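Local coordinates for protein thioredoxin reductase (Streptomyces clavuligerus, PDB 4NTD) that probably catalyses FAD-dependent disulfide bond formation in the natural product holomycin and belongs to the thioredoxin reductase-like flavoenzymes, at residues V170-S181 and A249-P257; R192-H203 and R218-V227. One frame throughout, in Å; residues are numbered along the deposited sequence. Where two conformers were deposited one is given.

Interaction 1. Residues V170-S181 and A249-P257; sequences VSDQPLGVLGTS and ARSTVFVVP
The guanidinium of Arg250 carries Pro174 over one face, CB 3.5 Å above the plane and over its centre, while Leu175 O sits at its edge, exactly in plane. There Arg250 NH1 donates to Leu175 O at 2.9 Å, although the donor stands 51° above that carbonyl's plane and so misses its lone pairs. Bends at chi2 and chi3 fold the arginine back, letting NE also reach Ala249 O; NH1 has a further, charged partner in Asp197. Replacing Arg250 by an alanine would remove the donor to Leu175 O and is likely to leave Asp197 without this cationic partner and the Pro174 ring without its cover. The Phe254 ring is met at its edge by Gly176 O and by Val170 CG2, whose distance to Phe254 CZ is 4.2 Å. Strands 175-178 and 252-254 run parallel, their segment axes 30° apart, with Leu175, Gly176 and Val177 opposite Thr252, Val253 and Phe254. They are neighbours in the five-stranded parallel sheet of what is, by family, probably the pyridine-nucleotide domain. Gly176 is gripped twice, its N donating to Thr252 O and its O accepting from Phe254 N at 2.7 Å; a CB on it would crowd Arg250 CG and Val253 CG2. On the face of Val253, Leu178 crosses at about a right angle, CG 3.6 Å from Val253 CG1. Before the strand, Ser251 N donates to Pro174 O, and Ser251 OG, placed between its backbone N and carbonyl carbon (chi1 72°), reaches a lone pair of Gln173 OE1 at 2.8 Å. Beyond Leu178, one water accepts from Val256 N and donates to Leu178 O, and another links Thr180 OG1 with Val256 O. The Val256 side chain also packs on His187 of helix 184-191 and lies about 6 Å from bound glutathione.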
loop_
_atom_site.group_PDB
_atom_site.type_symbol
_atom_site.label_atom_id
_atom_site.label_comp_id
_atom_site.label_asym_id
_atom_site.label_seq_id
_atom_site.Cartn_x
_atom_site.Cartn_y
_atom_site.Cartn_z
ATOM N N VAL A 170 -16.879 -18.144 -3.452
ATOM C CA VAL A 170 -17.357 -19.221 -4.327
ATOM C C VAL A 170 -16.543 -20.512 -4.156
ATOM O O VAL A 170 -16.472 -21.337 -5.069
ATOM C CB VAL A 170 -17.393 -18.775 -5.809
ATOM C CG1 VAL A 170 -18.326 -17.583 -5.973
ATOM C CG2 VAL A 170 -16.004 -18.443 -6.337
ATOM N N SER A 171 -15.958 -20.688 -2.969
ATOM C CA SER A 171 -15.167 -21.876 -2.647
ATOM C C SER A 171 -15.934 -23.161 -2.943
ATOM O O SER A 171 -17.105 -23.284 -2.585
ATOM C CB SER A 171 -14.767 -21.874 -1.167
ATOM O OG SER A 171 -13.854 -20.834 -0.869
ATOM N N ASP A 172 -15.264 -24.102 -3.609
ATOM C CA ASP A 172 -15.804 -25.441 -3.885
ATOM C C ASP A 172 -17.017 -25.482 -4.826
ATOM O O ASP A 172 -17.632 -26.539 -4.987
ATOM C CB ASP A 172 -16.146 -26.171 -2.576
ATOM C CG ASP A 172 -14.979 -26.217 -1.609
ATOM O OD1 ASP A 172 -13.859 -26.562 -2.037
ATOM O OD2 ASP A 172 -15.179 -25.913 -0.414
ATOM N N GLN A 173 -17.359 -24.358 -5.453
ATOM C CA GLN A 173 -18.496 -24.319 -6.372
ATOM C C GLN A 173 -18.059 -24.687 -7.792
ATOM O O GLN A 173 -16.865 -24.695 -8.090
ATOM C CB GLN A 173 -19.151 -22.938 -6.367
ATOM C CG GLN A 173 -19.781 -22.567 -5.033
ATOM C CD GLN A 173 -20.552 -21.261 -5.083
ATOM O OE1 GLN A 173 -20.965 -20.805 -6.150
ATOM N NE2 GLN A 173 -20.756 -20.652 -3.917
ATOM N N PRO A 174 -19.028 -25.005 -8.674
ATOM C CA PRO A 174 -18.684 -25.267 -10.075
ATOM C C PRO A 174 -18.342 -23.974 -10.819
ATOM O O PRO A 174 -19.236 -23.194 -11.160
ATOM C CB PRO A 174 -19.953 -25.931 -10.644
ATOM C CG PRO A 174 -20.804 -26.267 -9.465
ATOM C CD PRO A 174 -20.450 -25.274 -8.405
ATOM N N LEU A 175 -17.048 -23.758 -11.050
ATOM C CA LEU A 175 -16.554 -22.528 -11.665
ATOM C C LEU A 175 -16.211 -22.751 -13.132
ATOM O O LEU A 175 -15.721 -23.816 -13.507
ATOM C CB LEU A 175 -15.305 -22.027 -10.936
ATOM C CG LEU A 175 -15.351 -21.987 -9.408
ATOM C CD1 LEU A 175 -14.055 -21.407 -8.864
ATOM C CD2 LEU A 175 -16.549 -21.195 -8.908
ATOM N N GLY A 176 -16.467 -21.739 -13.955
ATOM C CA GLY A 176 -16.080 -21.765 -15.362
ATOM C C GLY A 176 -15.133 -20.627 -15.691
ATOM O O GLY A 176 -15.128 -19.600 -15.011
ATOM N N VAL A 177 -14.320 -20.823 -16.726
ATOM C CA VAL A 177 -13.454 -19.773 -17.263
ATOM C C VAL A 177 -13.656 -19.704 -18.773
ATOM O O VAL A 177 -13.562 -20.723 -19.453
ATOM C CB VAL A 177 -11.966 -20.050 -16.969
ATOM C CG1 VAL A 177 -11.090 -18.930 -17.518
ATOM C CG2 VAL A 177 -11.742 -20.225 -15.473
ATOM N N LEU A 178 -13.937 -18.511 -19.295
ATOM C CA LEU A 178 -14.109 -18.336 -20.740
ATOM C C LEU A 178 -12.764 -18.075 -21.409
ATOM O O LEU A 178 -11.973 -17.266 -20.926
ATOM C CB LEU A 178 -15.064 -17.178 -21.047
ATOM C CG LEU A 178 -16.436 -17.197 -20.368
ATOM C CD1 LEU A 178 -17.281 -16.041 -20.879
ATOM C CD2 LEU A 178 -17.155 -18.519 -20.595
ATOM N N GLY A 179 -12.517 -18.751 -22.530
ATOM C CA GLY A 179 -11.265 -18.592 -23.273
ATOM C C GLY A 179 -11.280 -17.384 -24.192
ATOM O O GLY A 179 -11.124 -17.518 -25.407
ATOM N N THR A 180 -11.450 -16.204 -23.601
ATOM C CA THR A 180 -11.587 -14.952 -24.346
ATOM C C THR A 180 -10.332 -14.076 -24.261
ATOM O O THR A 180 -10.311 -12.963 -24.794
ATOM C CB THR A 180 -12.792 -14.147 -23.819
ATOM O OG1 THR A 180 -12.657 -13.951 -22.406
ATOM C CG2 THR A 180 -14.093 -14.886 -24.099
ATOM N N SER A 181 -9.293 -14.587 -23.601
ATOM C CA SER A 181 -8.052 -13.848 -23.376
ATOM C C SER A 181 -6.868 -14.816 -23.344
ATOM O O SER A 181 -7.037 -15.977 -22.964
ATOM C CB SER A 181 -8.137 -13.086 -22.047
ATOM O OG SER A 181 -6.853 -12.754 -21.544
ATOM N N ALA A 249 -23.663 -26.555 -16.950
ATOM C CA ALA A 249 -24.091 -25.861 -15.745
ATOM C C ALA A 249 -22.879 -25.402 -14.930
ATOM O O ALA A 249 -21.931 -26.163 -14.728
ATOM C CB ALA A 249 -24.997 -26.753 -14.909
ATOM N N ARG A 250 -22.921 -24.142 -14.505
ATOM C CA ARG A 250 -21.900 -23.525 -13.652
ATOM C C ARG A 250 -22.620 -22.531 -12.740
ATOM O O ARG A 250 -23.660 -21.993 -13.117
ATOM C CB ARG A 250 -20.865 -22.760 -14.489
ATOM C CG ARG A 250 -19.974 -23.587 -15.411
ATOM C CD ARG A 250 -18.878 -24.344 -14.668
ATOM N NE ARG A 250 -19.240 -25.729 -14.377
ATOM C CZ ARG A 250 -18.449 -26.614 -13.776
ATOM N NH1 ARG A 250 -17.224 -26.276 -13.375
ATOM N NH2 ARG A 250 -18.887 -27.851 -13.569
ATOM N N SER A 251 -22.076 -22.281 -11.553
ATOM C CA SER A 251 -22.642 -21.271 -10.648
ATOM C C SER A 251 -21.981 -19.904 -10.849
ATOM O O SER A 251 -22.610 -18.865 -10.629
ATOM C CB SER A 251 -22.489 -21.707 -9.190
ATOM O OG SER A 251 -21.139 -21.618 -8.774
ATOM N N THR A 252 -20.713 -19.918 -11.250
ATOM C CA THR A 252 -19.913 -18.703 -11.396
ATOM C C THR A 252 -18.963 -18.862 -12.579
ATOM O O THR A 252 -18.375 -19.929 -12.764
ATOM C CB THR A 252 -19.078 -18.443 -10.124
ATOM O OG1 THR A 252 -19.894 -18.631 -8.961
ATOM C CG2 THR A 252 -18.510 -17.030 -10.120
ATOM N N VAL A 253 -18.820 -17.806 -13.377
ATOM C CA VAL A 253 -17.916 -17.818 -14.527
ATOM C C VAL A 253 -16.922 -16.664 -14.409
ATOM O O VAL A 253 -17.289 -15.554 -14.021
ATOM C CB VAL A 253 -18.696 -17.748 -15.860
ATOM C CG1 VAL A 253 -17.757 -17.547 -17.042
ATOM C CG2 VAL A 253 -19.509 -19.019 -16.059
ATOM N N PHE A 254 -15.662 -16.951 -14.724
ATOM C CA PHE A 254 -14.594 -15.962 -14.668
ATOM C C PHE A 254 -14.051 -15.646 -16.058
ATOM O O PHE A 254 -14.045 -16.498 -16.951
ATOM C CB PHE A 254 -13.451 -16.453 -13.773
ATOM C CG PHE A 254 -13.773 -16.426 -12.305
ATOM C CD1 PHE A 254 -13.312 -15.395 -11.497
ATOM C CD2 PHE A 254 -14.531 -17.435 -11.727
ATOM C CE1 PHE A 254 -13.601 -15.370 -10.142
ATOM C CE2 PHE A 254 -14.827 -17.414 -10.374
ATOM C CZ PHE A 254 -14.361 -16.381 -9.580
ATOM N N VAL A 255 -13.604 -14.406 -16.227
ATOM C CA VAL A 255 -12.906 -13.972 -17.432
ATOM C C VAL A 255 -11.676 -13.168 -17.032
ATOM O O VAL A 255 -11.591 -12.675 -15.906
ATOM C CB VAL A 255 -13.804 -13.105 -18.346
ATOM C CG1 VAL A 255 -15.014 -13.898 -18.811
ATOM C CG2 VAL A 255 -14.247 -11.825 -17.644
ATOM N N VAL A 256 -10.722 -13.059 -17.950
ATOM C CA VAL A 256 -9.633 -12.101 -17.822
ATOM C C VAL A 256 -9.927 -10.978 -18.813
ATOM O O VAL A 256 -9.717 -11.141 -20.016
ATOM C CB VAL A 256 -8.258 -12.731 -18.125
ATOM C CG1 VAL A 256 -7.154 -11.694 -17.969
ATOM C CG2 VAL A 256 -8.002 -13.916 -17.204
ATOM N N PRO A 257 -10.445 -9.838 -18.320
ATOM C CA PRO A 257 -10.718 -8.734 -19.240
ATOM C C PRO A 257 -9.445 -8.149 -19.834
ATOM O O PRO A 257 -8.356 -8.377 -19.301
ATOM C CB PRO A 257 -11.387 -7.678 -18.343
ATOM C CG PRO A 257 -11.787 -8.387 -17.096
ATOM C CD PRO A 257 -10.801 -9.498 -16.931
HETATM O O HOH W 1 -10.777 -14.768 -20.247
HETATM O O HOH W 2 -11.894 -11.535 -21.785
HETATM O O HOH W 3 -7.075 -10.101 -21.407
#

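Interaction 2. Residues R192-H203 and R218-V227; sequences RQWSDDVVLFRH and RQVPVIEGTV
Bends at chi2 and chi3 curl Arg192 so that its NE meets Arg218 O, while the extended start of Arg202, with CG opposite its backbone N (chi1 -173°), carries that guanidinium to Glu224. The first bond, Arg192 NE to Arg218 O at 2.7 Å, runs nearly along the carbonyl axis and close to the guanidinium plane. The same curl lays Arg192 CG 3.4 Å from Val220 CG2 and sets its guanidinium over that of Arg218, the two planes 35° apart and overlapping toward their rims. At the other end, in the conformer given, Arg202 and Glu224 form a salt bridge, NH2 donating to OE1 with the two flat groups nearly coplanar; both side chains have a second conformer, so its exact geometry is doubtful. Between these ends, Leu200 and Phe201 pair in parallel with Val222 and Ile223. Leu200 N donates to Pro221 O, Ile223 N to Leu200 O and Arg202 N to Ile223 O, the last at 3.0 Å. With helix 209-217 between them, strands 198-201 and 222-223 form a beta-alpha-beta unit. Val199 CG1 joins its two neighbours on one face, lying 3.6 Å from Ile223 CD1 and over the rim of the Phe201 ring. His203 closes the contact edge-on: Val227 N donates to ND1 at 3.1 Å, only 12° from the ring plane. Since ND1 accepts that proton, His203 carries none on this nitrogen and is probably neutral, whereas the two overlying guanidinium groups are like charges brought close, a cost that the carbonyl of Arg218 probably offsets in part.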
loop_
_atom_site.group_PDB
_atom_site.type_symbol
_atom_site.label_atom_id
_atom_site.label_comp_id
_atom_site.label_asym_id
_atom_site.label_seq_id
_atom_site.Cartn_x
_atom_site.Cartn_y
_atom_site.Cartn_z
ATOM N N ARG A 192 -8.226 -23.083 -9.523
ATOM C CA ARG A 192 -8.192 -24.419 -8.910
ATOM C C ARG A 192 -7.764 -24.396 -7.442
ATOM O O ARG A 192 -7.989 -25.364 -6.716
ATOM C CB ARG A 192 -7.290 -25.378 -9.700
ATOM C CG ARG A 192 -8.010 -26.126 -10.808
ATOM C CD ARG A 192 -8.942 -27.206 -10.269
ATOM N NE ARG A 192 -8.243 -28.429 -9.857
ATOM C CZ ARG A 192 -7.995 -28.811 -8.601
ATOM N NH1 ARG A 192 -8.364 -28.072 -7.555
ATOM N NH2 ARG A 192 -7.358 -29.957 -8.385
ATOM N N GLN A 193 -7.143 -23.299 -7.012
ATOM C CA GLN A 193 -6.823 -23.101 -5.602
ATOM C C GLN A 193 -8.085 -22.903 -4.740
ATOM O O GLN A 193 -8.050 -23.142 -3.532
ATOM C CB GLN A 193 -5.848 -21.920 -5.453
ATOM C CG GLN A 193 -5.438 -21.566 -4.030
ATOM C CD GLN A 193 -4.863 -22.739 -3.252
ATOM O OE1 GLN A 193 -4.333 -23.688 -3.830
ATOM N NE2 GLN A 193 -4.959 -22.670 -1.929
ATOM N N TRP A 194 -9.194 -22.493 -5.360
ATOM C CA TRP A 194 -10.457 -22.264 -4.643
ATOM C C TRP A 194 -11.537 -23.340 -4.842
ATOM O O TRP A 194 -12.479 -23.414 -4.053
ATOM C CB TRP A 194 -11.034 -20.897 -5.021
ATOM C CG TRP A 194 -10.338 -19.737 -4.369
ATOM C CD1 TRP A 194 -10.659 -19.159 -3.176
ATOM C CD2 TRP A 194 -9.213 -19.011 -4.878
ATOM N NE1 TRP A 194 -9.806 -18.114 -2.910
ATOM C CE2 TRP A 194 -8.907 -18.003 -3.937
ATOM C CE3 TRP A 194 -8.431 -19.115 -6.035
ATOM C CZ2 TRP A 194 -7.854 -17.101 -4.121
ATOM C CZ3 TRP A 194 -7.382 -18.221 -6.214
ATOM C CH2 TRP A 194 -7.103 -17.227 -5.261
ATOM N N SER A 195 -11.420 -24.157 -5.889
ATOM C CA SER A 195 -12.392 -25.231 -6.135
ATOM C C SER A 195 -11.764 -26.374 -6.920
ATOM O O SER A 195 -10.877 -26.144 -7.737
ATOM C CB SER A 195 -13.596 -24.693 -6.914
ATOM O OG SER A 195 -14.563 -25.708 -7.136
ATOM N N ASP A 196 -12.237 -27.599 -6.675
ATOM C CA ASP A 196 -11.765 -28.742 -7.463
ATOM C C ASP A 196 -12.634 -28.966 -8.702
ATOM O O ASP A 196 -12.386 -29.888 -9.476
ATOM C CB ASP A 196 -11.633 -30.020 -6.615
ATOM C CG ASP A 196 -12.960 -30.528 -6.085
ATOM O OD1 ASP A 196 -14.007 -29.945 -6.426
ATOM O OD2 ASP A 196 -12.949 -31.514 -5.318
ATOM N N ASP A 197 -13.625 -28.092 -8.902
ATOM C CA ASP A 197 -14.529 -28.147 -10.052
ATOM C C ASP A 197 -14.383 -26.858 -10.870
ATOM O O ASP A 197 -15.133 -25.896 -10.681
ATOM C CB ASP A 197 -15.970 -28.333 -9.554
ATOM C CG ASP A 197 -16.962 -28.633 -10.671
ATOM O OD1 ASP A 197 -16.592 -28.595 -11.864
ATOM O OD2 ASP A 197 -18.132 -28.913 -10.342
ATOM N N VAL A 198 -13.395 -26.853 -11.762
ATOM C CA VAL A 198 -13.104 -25.710 -12.629
ATOM C C VAL A 198 -13.016 -26.197 -14.073
ATOM O O VAL A 198 -12.265 -27.123 -14.368
ATOM C CB VAL A 198 -11.772 -25.032 -12.245
ATOM C CG1 VAL A 198 -11.487 -23.843 -13.157
ATOM C CG2 VAL A 198 -11.800 -24.587 -10.790
ATOM N N VAL A 199 -13.784 -25.569 -14.964
ATOM C CA VAL A 199 -13.802 -25.926 -16.381
ATOM C C VAL A 199 -13.368 -24.739 -17.238
ATOM O O VAL A 199 -13.814 -23.611 -17.013
ATOM C CB VAL A 199 -15.218 -26.372 -16.813
ATOM C CG1 VAL A 199 -15.333 -26.466 -18.329
ATOM C CG2 VAL A 199 -15.566 -27.705 -16.170
ATOM N N LEU A 200 -12.507 -25.002 -18.219
ATOM C CA LEU A 200 -12.129 -24.001 -19.212
ATOM C C LEU A 200 -12.952 -24.203 -20.477
ATOM O O LEU A 200 -12.909 -25.271 -21.086
ATOM C CB LEU A 200 -10.636 -24.089 -19.548
ATOM C CG LEU A 200 -10.123 -23.164 -20.662
ATOM C CD1 LEU A 200 -10.292 -21.700 -20.288
ATOM C CD2 LEU A 200 -8.670 -23.463 -20.994
ATOM N N PHE A 201 -13.703 -23.175 -20.859
ATOM C CA PHE A 201 -14.390 -23.152 -22.145
ATOM C C PHE A 201 -13.404 -22.562 -23.149
ATOM O O PHE A 201 -13.181 -21.351 -23.163
ATOM C CB PHE A 201 -15.677 -22.333 -22.040
ATOM C CG PHE A 201 -16.672 -22.911 -21.073
ATOM C CD1 PHE A 201 -17.582 -23.874 -21.489
ATOM C CD2 PHE A 201 -16.681 -22.519 -19.739
ATOM C CE1 PHE A 201 -18.492 -24.422 -20.600
ATOM C CE2 PHE A 201 -17.589 -23.064 -18.846
ATOM C CZ PHE A 201 -18.496 -24.018 -19.277
ATOM N N ARG A 202 -12.799 -23.410 -23.979
ATOM C CA ARG A 202 -11.687 -22.972 -24.832
ATOM C C ARG A 202 -12.052 -21.823 -25.769
ATOM O O ARG A 202 -11.231 -20.935 -25.993
ATOM C CB ARG A 202 -11.104 -24.128 -25.647
ATOM C CG ARG A 202 -9.841 -23.733 -26.401
ATOM C CD ARG A 202 -9.158 -24.922 -27.056
ATOM N NE ARG A 202 -9.833 -25.367 -28.269
ATOM C CZ ARG A 202 -9.519 -24.956 -29.494
ATOM N NH1 ARG A 202 -8.540 -24.081 -29.675
ATOM N NH2 ARG A 202 -10.188 -25.421 -30.540
ATOM N N HIS A 203 -13.264 -21.842 -26.323
ATOM C CA HIS A 203 -13.735 -20.726 -27.160
ATOM C C HIS A 203 -12.776 -20.430 -28.327
ATOM O O HIS A 203 -12.569 -19.274 -28.699
ATOM C CB HIS A 203 -13.927 -19.481 -26.275
ATOM C CG HIS A 203 -14.724 -18.387 -26.914
ATOM N ND1 HIS A 203 -15.999 -18.582 -27.390
ATOM C CD2 HIS A 203 -14.439 -17.081 -27.128
ATOM C CE1 HIS A 203 -16.464 -17.450 -27.884
ATOM N NE2 HIS A 203 -15.537 -16.521 -27.737
ATOM N N ARG A 218 -3.681 -30.495 -13.389
ATOM C CA ARG A 218 -4.512 -29.896 -12.336
ATOM C C ARG A 218 -5.996 -30.242 -12.488
ATOM O O ARG A 218 -6.840 -29.701 -11.774
ATOM C CB ARG A 218 -4.313 -28.376 -12.283
ATOM C CG ARG A 218 -2.944 -27.938 -11.781
ATOM C CD ARG A 218 -2.693 -28.358 -10.336
ATOM N NE ARG A 218 -3.440 -27.547 -9.373
ATOM C CZ ARG A 218 -3.990 -27.995 -8.241
ATOM N NH1 ARG A 218 -3.929 -29.281 -7.896
ATOM N NH2 ARG A 218 -4.632 -27.144 -7.448
ATOM N N GLN A 219 -6.299 -31.150 -13.414
ATOM C CA GLN A 219 -7.637 -31.712 -13.570
ATOM C C GLN A 219 -8.698 -30.629 -13.813
ATOM O O GLN A 219 -9.723 -30.564 -13.134
ATOM C CB GLN A 219 -7.954 -32.642 -12.387
ATOM C CG GLN A 219 -6.940 -33.781 -12.302
ATOM C CD GLN A 219 -7.202 -34.783 -11.189
ATOM O OE1 GLN A 219 -7.571 -34.411 -10.076
ATOM N NE2 GLN A 219 -6.983 -36.066 -11.481
ATOM N N VAL A 220 -8.406 -29.785 -14.801
ATOM C CA VAL A 220 -9.327 -28.774 -15.317
ATOM C C VAL A 220 -9.792 -29.241 -16.696
ATOM O O VAL A 220 -9.020 -29.179 -17.655
ATOM C CB VAL A 220 -8.620 -27.406 -15.465
ATOM C CG1 VAL A 220 -9.516 -26.377 -16.150
ATOM C CG2 VAL A 220 -8.157 -26.899 -14.109
ATOM N N PRO A 221 -11.048 -29.717 -16.807
ATOM C CA PRO A 221 -11.531 -30.091 -18.135
ATOM C C PRO A 221 -11.552 -28.916 -19.108
ATOM O O PRO A 221 -11.808 -27.781 -18.699
ATOM C CB PRO A 221 -12.958 -30.584 -17.870
ATOM C CG PRO A 221 -12.955 -31.020 -16.451
ATOM C CD PRO A 221 -12.004 -30.094 -15.750
ATOM N N VAL A 222 -11.269 -29.193 -20.379
ATOM C CA VAL A 222 -11.361 -28.186 -21.428
ATOM C C VAL A 222 -12.496 -28.578 -22.364
ATOM O O VAL A 222 -12.426 -29.606 -23.036
ATOM C CB VAL A 222 -10.053 -28.051 -22.230
ATOM C CG1 VAL A 222 -10.148 -26.901 -23.227
ATOM C CG2 VAL A 222 -8.867 -27.844 -21.299
ATOM N N ILE A 223 -13.540 -27.757 -22.392
ATOM C CA ILE A 223 -14.698 -28.007 -23.237
ATOM C C ILE A 223 -14.558 -27.181 -24.513
ATOM O O ILE A 223 -14.360 -25.966 -24.457
ATOM C CB ILE A 223 -16.008 -27.694 -22.484
ATOM C CG1 ILE A 223 -16.122 -28.639 -21.277
ATOM C CG2 ILE A 223 -17.214 -27.832 -23.407
ATOM C CD1 ILE A 223 -17.372 -28.475 -20.445
ATOM N N GLU A 224 -14.644 -27.857 -25.658
ATOM C CA GLU A 224 -14.501 -27.242 -26.983
ATOM C C GLU A 224 -15.808 -26.616 -27.437
ATOM O O GLU A 224 -16.881 -27.103 -27.079
ATOM C CB GLU A 224 -14.104 -28.295 -28.024
ATOM C CG GLU A 224 -12.664 -28.760 -27.946
ATOM C CD GLU A 224 -11.685 -27.665 -28.316
ATOM O OE1 GLU A 224 -11.897 -27.003 -29.352
ATOM O OE2 GLU A 224 -10.704 -27.469 -27.574
ATOM N N GLY A 225 -15.714 -25.562 -28.244
ATOM C CA GLY A 225 -16.885 -24.936 -28.854
ATOM C C GLY A 225 -16.970 -23.443 -28.612
ATOM O O GLY A 225 -16.490 -22.935 -27.601
ATOM N N THR A 226 -17.589 -22.738 -29.554
ATOM C CA THR A 226 -17.852 -21.313 -29.407
ATOM C C THR A 226 -18.940 -21.106 -28.348
ATOM O O THR A 226 -20.013 -21.695 -28.432
ATOM C CB THR A 226 -18.298 -20.689 -30.746
ATOM O OG1 THR A 226 -17.303 -20.943 -31.747
ATOM C CG2 THR A 226 -18.511 -19.182 -30.616
ATOM N N VAL A 227 -18.637 -20.288 -27.346
ATOM C CA VAL A 227 -19.590 -19.913 -26.309
ATOM C C VAL A 227 -20.594 -18.926 -26.904
ATOM O O VAL A 227 -20.198 -17.892 -27.445
ATOM C CB VAL A 227 -18.876 -19.270 -25.098
ATOM C CG1 VAL A 227 -19.885 -18.757 -24.077
ATOM C CG2 VAL A 227 -17.917 -20.264 -24.452
HETATM O O HOH W 4 -12.170 -29.494 -12.193
HETATM O O HOH W 5 -10.151 -31.391 -10.327
HETATM O O HOH W 6 -15.640 -23.528 -25.208
#

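Overall arrangement
Interactions 1 and 2 lie side by side in one five-stranded parallel sheet, their centres 8 Å apart. Across it the order is 159-160, 252-254, 175-178, 198-201, 222-223, so interaction 1 joins the second and third strands and interaction 2 the last two. Strands 175-178 and 198-201 are neighbours, and the segments also meet around them, Gly179 N 2.8 Å from Phe201 O and, from loop to loop, Gln173 O 2.7 Å from Ser195 OG, both probable hydrogen bonds. In sequence, 252-254 follows 222-223, the outermost strand on that side within this chain, yet is inserted beside 175-178. Interaction 1 is nearer bound glutathione, the Val256 side chain about 6 Å away against about 13 Å for that of Arg192; both touch the second subunit.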